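Local coordinates for probable sugar kinase (Clostridium perfringens, PDB 3KZH), which is probably a pfkB-family (ribokinase-like) kinase that phosphorylates a sugar or related small molecule, at residues V11-K24 against P34-I48. Numbering follows the deposited sequence.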
loop_
_atom_site.group_PDB
_atom_site.type_symbol
_atom_site.label_atom_id
_atom_site.label_comp_id
_atom_site.label_asym_id
_atom_site.label_seq_id
_atom_site.Cartn_x
_atom_site.Cartn_y
_atom_site.Cartn_z
ATOM N N VAL A 11 19.914 -3.040 -13.355
ATOM C CA VAL A 11 18.651 -2.809 -14.040
ATOM C C VAL A 11 18.333 -1.365 -13.667
ATOM O O VAL A 11 18.382 -1.006 -12.492
ATOM C CB VAL A 11 17.516 -3.785 -13.563
ATOM C CG1 VAL A 11 16.214 -3.519 -14.323
ATOM C CG2 VAL A 11 17.932 -5.243 -13.754
ATOM N N PHE A 12 18.089 -0.534 -14.676
ATOM C CA PHE A 12 17.780 0.884 -14.473
ATOM C C PHE A 12 16.412 1.201 -15.092
ATOM O O PHE A 12 16.250 1.081 -16.297
ATOM C CB PHE A 12 18.904 1.743 -15.108
ATOM C CG PHE A 12 18.753 3.236 -14.908
ATOM C CD1 PHE A 12 19.250 3.853 -13.746
ATOM C CD2 PHE A 12 18.156 4.042 -15.903
ATOM C CE1 PHE A 12 19.162 5.272 -13.560
ATOM C CE2 PHE A 12 18.054 5.452 -15.742
ATOM C CZ PHE A 12 18.564 6.067 -14.560
ATOM N N GLY A 13 15.459 1.642 -14.271
ATOM C CA GLY A 13 14.127 1.972 -14.760
ATOM C C GLY A 13 13.053 2.193 -13.702
ATOM O O GLY A 13 13.318 2.127 -12.506
ATOM N N ALA A 14 11.818 2.375 -14.161
ATOM C CA ALA A 14 10.654 2.647 -13.308
ATOM C C ALA A 14 10.078 1.526 -12.425
ATOM O O ALA A 14 10.217 0.344 -12.726
ATOM C CB ALA A 14 9.546 3.247 -14.159
ATOM N N SER A 15 9.468 1.943 -11.313
ATOM C CA SER A 15 8.790 1.077 -10.340
ATOM C C SER A 15 7.418 1.703 -10.151
ATOM O O SER A 15 7.314 2.865 -9.754
ATOM C CB SER A 15 9.477 1.067 -8.972
ATOM O OG SER A 15 10.681 0.350 -8.979
ATOM N N VAL A 16 6.370 0.936 -10.434
ATOM C CA VAL A 16 5.003 1.419 -10.291
ATOM C C VAL A 16 4.211 0.527 -9.342
ATOM O O VAL A 16 4.348 -0.695 -9.381
ATOM C CB VAL A 16 4.245 1.435 -11.663
ATOM C CG1 VAL A 16 2.872 2.127 -11.521
ATOM C CG2 VAL A 16 5.072 2.105 -12.762
ATOM N N VAL A 17 3.396 1.146 -8.487
ATOM C CA VAL A 17 2.510 0.403 -7.592
ATOM C C VAL A 17 1.102 0.569 -8.182
ATOM O O VAL A 17 0.621 1.687 -8.303
ATOM C CB VAL A 17 2.521 0.938 -6.119
ATOM C CG1 VAL A 17 1.498 0.178 -5.262
ATOM C CG2 VAL A 17 3.893 0.772 -5.492
ATOM N N ASP A 18 0.482 -0.531 -8.599
ATOM C CA ASP A 18 -0.878 -0.514 -9.149
ATOM C C ASP A 18 -1.914 -0.805 -8.053
ATOM O O ASP A 18 -1.751 -1.743 -7.275
ATOM C CB ASP A 18 -1.028 -1.555 -10.259
ATOM C CG ASP A 18 -0.307 -1.172 -11.541
ATOM O OD1 ASP A 18 -0.363 0.003 -11.948
ATOM O OD2 ASP A 18 0.290 -2.069 -12.168
ATOM N N VAL A 19 -2.931 0.052 -7.948
ATOM C CA VAL A 19 -4.018 -0.106 -6.966
ATOM C C VAL A 19 -5.329 -0.177 -7.758
ATOM O O VAL A 19 -5.807 0.824 -8.291
ATOM C CB VAL A 19 -4.062 1.062 -5.924
ATOM C CG1 VAL A 19 -5.035 0.725 -4.793
ATOM C CG2 VAL A 19 -2.675 1.336 -5.331
ATOM N N PHE A 20 -5.882 -1.381 -7.852
ATOM C CA PHE A 20 -7.101 -1.636 -8.610
ATOM C C PHE A 20 -8.325 -1.960 -7.758
ATOM O O PHE A 20 -8.269 -2.825 -6.884
ATOM C CB PHE A 20 -6.881 -2.797 -9.587
ATOM C CG PHE A 20 -5.999 -2.472 -10.761
ATOM C CD1 PHE A 20 -6.402 -1.534 -11.729
ATOM C CD2 PHE A 20 -4.781 -3.163 -10.946
ATOM C CE1 PHE A 20 -5.606 -1.278 -12.886
ATOM C CE2 PHE A 20 -3.969 -2.922 -12.098
ATOM C CZ PHE A 20 -4.387 -1.974 -13.070
ATOM N N GLY A 21 -9.431 -1.278 -8.045
ATOM C CA GLY A 21 -10.682 -1.512 -7.341
ATOM C C GLY A 21 -11.687 -2.138 -8.285
ATOM O O GLY A 21 -12.103 -1.501 -9.249
ATOM N N PHE A 22 -12.038 -3.398 -8.030
ATOM C CA PHE A 22 -12.994 -4.142 -8.856
ATOM C C PHE A 22 -14.377 -4.099 -8.215
ATOM O O PHE A 22 -14.538 -4.561 -7.086
ATOM C CB PHE A 22 -12.564 -5.614 -8.997
ATOM C CG PHE A 22 -11.218 -5.807 -9.646
ATOM C CD1 PHE A 22 -11.121 -6.082 -11.027
ATOM C CD2 PHE A 22 -10.033 -5.732 -8.881
ATOM C CE1 PHE A 22 -9.849 -6.279 -11.649
ATOM C CE2 PHE A 22 -8.763 -5.928 -9.488
ATOM C CZ PHE A 22 -8.672 -6.202 -10.876
ATOM N N SER A 23 -15.371 -3.585 -8.942
ATOM C CA SER A 23 -16.751 -3.495 -8.441
ATOM C C SER A 23 -17.427 -4.862 -8.294
ATOM O O SER A 23 -17.386 -5.675 -9.217
ATOM C CB SER A 23 -17.617 -2.613 -9.353
ATOM O OG SER A 23 -17.223 -1.255 -9.354
ATOM N N LYS A 24 -18.002 -5.106 -7.109
ATOM C CA LYS A 24 -18.722 -6.352 -6.796
ATOM C C LYS A 24 -20.241 -6.113 -6.744
ATOM O O LYS A 24 -21.006 -6.896 -6.175
ATOM C CB LYS A 24 -18.208 -6.971 -5.482
ATOM C CG LYS A 24 -16.788 -7.554 -5.560
ATOM C CD LYS A 24 -16.710 -8.720 -6.538
ATOM C CE LYS A 24 -15.287 -9.162 -6.770
ATOM N NZ LYS A 24 -15.239 -10.273 -7.761
ATOM N N PRO A 34 -19.494 -1.235 -3.535
ATOM C CA PRO A 34 -18.735 -2.255 -2.797
ATOM C C PRO A 34 -17.844 -3.056 -3.753
ATOM O O PRO A 34 -18.252 -3.364 -4.882
ATOM C CB PRO A 34 -19.831 -3.112 -2.157
ATOM C CG PRO A 34 -20.978 -2.940 -3.064
ATOM C CD PRO A 34 -20.940 -1.476 -3.384
ATOM N N GLY A 35 -16.610 -3.311 -3.331
ATOM C CA GLY A 35 -15.702 -4.041 -4.189
ATOM C C GLY A 35 -14.485 -4.677 -3.558
ATOM O O GLY A 35 -14.404 -4.838 -2.342
ATOM N N HIS A 36 -13.549 -5.061 -4.421
ATOM C CA HIS A 36 -12.313 -5.703 -4.011
ATOM C C HIS A 36 -11.103 -4.908 -4.483
ATOM O O HIS A 36 -10.969 -4.618 -5.671
ATOM C CB HIS A 36 -12.259 -7.141 -4.546
ATOM C CG HIS A 36 -11.067 -7.918 -4.078
ATOM N ND1 HIS A 36 -10.702 -7.988 -2.751
ATOM C CD2 HIS A 36 -10.151 -8.641 -4.760
ATOM C CE1 HIS A 36 -9.612 -8.723 -2.638
ATOM N NE2 HIS A 36 -9.256 -9.133 -3.840
ATOM N N VAL A 37 -10.230 -4.581 -3.534
ATOM C CA VAL A 37 -9.006 -3.838 -3.805
ATOM C C VAL A 37 -7.816 -4.788 -3.971
ATOM O O VAL A 37 -7.564 -5.647 -3.119
ATOM C CB VAL A 37 -8.704 -2.811 -2.696
ATOM C CG1 VAL A 37 -7.436 -2.002 -3.020
ATOM C CG2 VAL A 37 -9.872 -1.889 -2.536
ATOM N N LYS A 38 -7.093 -4.606 -5.073
ATOM C CA LYS A 38 -5.926 -5.415 -5.400
ATOM C C LYS A 38 -4.721 -4.481 -5.546
ATOM O O LYS A 38 -4.773 -3.492 -6.275
ATOM C CB LYS A 38 -6.184 -6.178 -6.712
ATOM C CG LYS A 38 -5.583 -7.575 -6.815
ATOM C CD LYS A 38 -4.116 -7.572 -7.247
ATOM C CE LYS A 38 -3.452 -8.920 -6.972
ATOM N NZ LYS A 38 -1.961 -8.849 -7.054
ATOM N N ILE A 39 -3.664 -4.778 -4.795
ATOM C CA ILE A 39 -2.424 -4.002 -4.844
ATOM C C ILE A 39 -1.337 -4.886 -5.465
ATOM O O ILE A 39 -1.115 -6.015 -5.021
ATOM C CB ILE A 39 -1.949 -3.514 -3.436
ATOM C CG1 ILE A 39 -3.077 -2.818 -2.672
ATOM C CG2 ILE A 39 -0.802 -2.516 -3.577
ATOM C CD1 ILE A 39 -3.905 -3.755 -1.798
ATOM N N SER A 40 -0.694 -4.382 -6.514
ATOM C CA SER A 40 0.373 -5.119 -7.188
ATOM C C SER A 40 1.509 -4.206 -7.623
ATOM O O SER A 40 1.305 -3.019 -7.857
ATOM C CB SER A 40 -0.169 -5.893 -8.393
ATOM O OG SER A 40 -0.739 -5.025 -9.356
ATOM N N PHE A 41 2.702 -4.781 -7.730
ATOM C CA PHE A 41 3.889 -4.050 -8.153
ATOM C C PHE A 41 4.160 -4.257 -9.638
ATOM O O PHE A 41 4.149 -5.387 -10.136
ATOM C CB PHE A 41 5.103 -4.478 -7.331
ATOM C CG PHE A 41 4.943 -4.290 -5.850
ATOM C CD1 PHE A 41 4.498 -3.063 -5.316
ATOM C CD2 PHE A 41 5.276 -5.331 -4.971
ATOM C CE1 PHE A 41 4.387 -2.871 -3.923
ATOM C CE2 PHE A 41 5.166 -5.152 -3.571
ATOM C CZ PHE A 41 4.727 -3.917 -3.050
ATOM N N GLY A 42 4.409 -3.152 -10.335
ATOM C CA GLY A 42 4.647 -3.192 -11.765
ATOM C C GLY A 42 5.833 -2.378 -12.223
ATOM O O GLY A 42 6.654 -1.938 -11.413
ATOM N N GLY A 43 5.852 -2.105 -13.530
ATOM C CA GLY A 43 6.952 -1.397 -14.166
ATOM C C GLY A 43 7.814 -2.499 -14.758
ATOM O O GLY A 43 8.240 -3.382 -14.020
ATOM N N VAL A 44 8.027 -2.478 -16.078
ATOM C CA VAL A 44 8.824 -3.488 -16.812
ATOM C C VAL A 44 10.157 -3.820 -16.135
ATOM O O VAL A 44 10.452 -4.986 -15.853
ATOM C CB VAL A 44 9.090 -3.037 -18.299
ATOM C CG1 VAL A 44 10.055 -3.986 -19.017
ATOM C CG2 VAL A 44 7.778 -2.967 -19.078
ATOM N N CYS A 45 10.914 -2.769 -15.829
ATOM C CA CYS A 45 12.214 -2.876 -15.188
ATOM C C CYS A 45 12.172 -3.475 -13.789
ATOM O O CYS A 45 13.058 -4.252 -13.428
ATOM C CB CYS A 45 12.899 -1.521 -15.207
ATOM S SG CYS A 45 13.389 -1.001 -16.887
ATOM N N ARG A 46 11.110 -3.175 -13.033
ATOM C CA ARG A 46 10.942 -3.730 -11.682
ATOM C C ARG A 46 10.605 -5.210 -11.738
ATOM O O ARG A 46 11.009 -5.964 -10.859
ATOM C CB ARG A 46 9.868 -2.977 -10.879
ATOM C CG ARG A 46 9.974 -3.185 -9.347
ATOM C CD ARG A 46 8.647 -3.498 -8.686
ATOM N NE ARG A 46 8.410 -4.943 -8.612
ATOM C CZ ARG A 46 7.764 -5.646 -9.533
ATOM N NH1 ARG A 46 7.273 -5.035 -10.591
ATOM N NH2 ARG A 46 7.697 -6.958 -9.448
ATOM N N ASN A 47 9.871 -5.602 -12.780
ATOM C CA ASN A 47 9.488 -6.987 -13.013
ATOM C C ASN A 47 10.734 -7.775 -13.433
ATOM O O ASN A 47 10.941 -8.887 -12.955
ATOM C CB ASN A 47 8.403 -7.100 -14.111
ATOM C CG ASN A 47 7.136 -6.288 -13.809
ATOM O OD1 ASN A 47 6.685 -6.206 -12.674
ATOM N ND2 ASN A 47 6.558 -5.696 -14.846
ATOM N N ILE A 48 11.578 -7.178 -14.286
ATOM C CA ILE A 48 12.814 -7.829 -14.757
ATOM C C ILE A 48 13.725 -8.134 -13.561
ATOM O O ILE A 48 14.120 -9.286 -13.370
ATOM C CB ILE A 48 13.586 -6.973 -15.834
ATOM C CG1 ILE A 48 12.765 -6.881 -17.123
ATOM C CG2 ILE A 48 14.946 -7.592 -16.163
ATOM C CD1 ILE A 48 13.283 -5.887 -18.163
#
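The carbonyl oxygen of Gly42 is gripped twice: Val16 N donates to it across the hairpin at 3.0 Å, from well above the carbonyl plane, and Arg46 NH1 reaches Gly42 O in a weak bond of 3.3 Å, with the oxygen at the edge of the guanidinium. One face of that guanidinium rests against Phe41 CB, while its NH2 forms a salt bridge with Glu50. From here strands 16-23 and 34-42 run antiparallel, their axes at 154°, and the paired bonds repeat through Asp18 with Ser40, Phe20 with Lys38 and Phe22 with His36, until Lys24 N closes on Pro34 O at 2.8 Å.

On one face, Val17 forks between two neighbours. Its CG1, anti to the backbone N (chi1 176°), lies beside Ile39 CG2 at 3.9 Å, whereas CG2 meets the edge of the Phe41 ring; farther along, Val19 CG1 packs on Val37 CG1. Helix 69-81 covers Val17 and Phe41 here. On the other face the Phe22 ring lies alongside Lys38, with CE2 3.8 Å from Lys38 CB and His36 O near the ring plane.

Beyond the hairpin, Cys45 CB packs 3.7 Å from Gly13 CA, so that the first turn of helix 44-54 lies against the chain leading from strand 9-12 into the hairpin. Pro34 continues the sheet into the second subunit, consistent with the beta-sheet lid through which many ribokinase-like kinases dimerise.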